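Local coordinates for protein transcriptional regulator, TetR family (Cytophaga hutchinsonii, PDB 3EUP) that probably binds DNA as a dimeric transcriptional regulator, using an N-terminal helix-turn-helix domain governed by a C-terminal regulatory domain, at residues N25-L29 and A30-L34. Numbering follows the deposited sequence.
Sequences NVKGL and AGTSL
T32 folds back on G28 across a tight turn. Its hydroxyl OG1 donates to G28 O at 2.7 Å. The C=O...OG1 angle is 155°, and OG1 lies a little out of the carbonyl plane. The chi1 of -65° sets OG1 beside the T32 backbone N and anti to T32's own carbonyl carbon, which turns it back to G28 O. The same rotation places CG2 anti to the backbone N. K27 flanks the hydroxyl, with its CB 3.5 Å from T32 OG1. K27 CD runs past G31 O at 3.6 Å. With CG beside the backbone N, the K27 chain then extends past the turn, and NZ forms a salt bridge with D36.

The backbone bonds here are weak: G31 N to K27 O at 3.3 Å, and T32 N to L29 O at 3.3 Å. G31 CA also lies 3.3 Å from K27 O, a CA-H...O contact. G28 has a positive phi, a shape that favours glycine.

The turn leads from helix 10-31 into helix 34-41, within the predicted helix-turn-helix domain. S33 occupies the N-cap position of helix 34-41. K55, at the start of helix 55-78, bonds to L29 O and T32 O. E116 of helix 109-117 takes the N-H groups of L29 and A30. The L29 side chain touches A59 of helix 55-78, and A30 packs on G31 of the second subunit.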
loop_
_atom_site.group_PDB
_atom_site.type_symbol
_atom_site.label_atom_id
_atom_site.label_comp_id
_atom_site.label_asym_id
_atom_site.label_seq_id
_atom_site.Cartn_x
_atom_site.Cartn_y
_atom_site.Cartn_z
ATOM N N ASN A 25 -7.386 7.761 -9.720
ATOM C CA ASN A 25 -7.099 6.556 -8.934
ATOM C C ASN A 25 -5.955 5.737 -9.528
ATOM O O ASN A 25 -5.242 5.076 -8.785
ATOM C CB ASN A 25 -8.335 5.685 -8.740
ATOM C CG ASN A 25 -8.195 4.717 -7.590
ATOM O OD1 ASN A 25 -7.639 5.048 -6.534
ATOM N ND2 ASN A 25 -8.683 3.512 -7.788
ATOM N N VAL A 26 -5.759 5.843 -10.834
ATOM C CA VAL A 26 -4.727 5.102 -11.575
ATOM C C VAL A 26 -3.433 5.896 -11.749
ATOM O O VAL A 26 -2.345 5.405 -11.440
ATOM C CB VAL A 26 -5.279 4.680 -12.961
ATOM C CG1 VAL A 26 -4.133 4.225 -13.939
ATOM C CG2 VAL A 26 -6.267 3.572 -12.770
ATOM N N LYS A 27 -3.557 7.141 -12.188
ATOM C CA LYS A 27 -2.402 7.968 -12.539
ATOM C C LYS A 27 -1.916 8.872 -11.405
ATOM O O LYS A 27 -0.794 9.398 -11.459
ATOM C CB LYS A 27 -2.738 8.835 -13.746
ATOM C CG LYS A 27 -3.079 8.043 -14.989
ATOM C CD LYS A 27 -3.090 8.977 -16.216
ATOM C CE LYS A 27 -2.894 8.225 -17.523
ATOM N NZ LYS A 27 -2.842 9.167 -18.676
ATOM N N GLY A 28 -2.750 9.083 -10.388
ATOM C CA GLY A 28 -2.360 9.952 -9.295
ATOM C C GLY A 28 -2.518 11.414 -9.669
ATOM O O GLY A 28 -2.839 11.738 -10.783
ATOM N N LEU A 29 -2.352 12.293 -8.704
ATOM C CA LEU A 29 -2.490 13.725 -8.967
ATOM C C LEU A 29 -1.362 14.180 -9.915
ATOM O O LEU A 29 -1.622 14.846 -10.910
ATOM C CB LEU A 29 -2.502 14.492 -7.647
ATOM C CG LEU A 29 -2.400 16.019 -7.710
ATOM C CD1 LEU A 29 -3.663 16.662 -8.342
ATOM C CD2 LEU A 29 -2.052 16.613 -6.294
ATOM N N ALA A 30 -0.125 13.734 -9.667
ATOM C CA ALA A 30 1.021 14.156 -10.517
ATOM C C ALA A 30 0.919 13.589 -11.919
ATOM O O ALA A 30 1.309 14.252 -12.858
ATOM C CB ALA A 30 2.391 13.782 -9.891
ATOM N N GLY A 31 0.401 12.378 -12.079
ATOM C CA GLY A 31 0.348 11.778 -13.398
ATOM C C GLY A 31 -0.880 12.167 -14.225
ATOM O O GLY A 31 -0.996 11.805 -15.402
ATOM N N THR A 32 -1.815 12.889 -13.615
ATOM C CA THR A 32 -3.047 13.231 -14.308
ATOM C C THR A 32 -2.895 14.621 -14.863
ATOM O O THR A 32 -2.681 15.559 -14.106
ATOM C CB THR A 32 -4.269 13.126 -13.358
ATOM O OG1 THR A 32 -4.421 11.746 -12.964
ATOM C CG2 THR A 32 -5.559 13.592 -14.054
ATOM N N SER A 33 -2.963 14.739 -16.184
ATOM C CA SER A 33 -2.789 16.023 -16.880
ATOM C C SER A 33 -4.135 16.599 -17.296
ATOM O O SER A 33 -5.172 15.952 -17.191
ATOM C CB SER A 33 -1.979 15.828 -18.162
ATOM O OG SER A 33 -2.790 15.183 -19.140
ATOM N N LEU A 34 -4.104 17.819 -17.794
ATOM C CA LEU A 34 -5.333 18.478 -18.270
ATOM C C LEU A 34 -5.955 17.725 -19.411
ATOM O O LEU A 34 -7.176 17.590 -19.461
ATOM C CB LEU A 34 -5.052 19.899 -18.717
ATOM C CG LEU A 34 -6.245 20.652 -19.326
ATOM C CD1 LEU A 34 -7.364 20.760 -18.254
ATOM C CD2 LEU A 34 -5.796 21.996 -19.846
#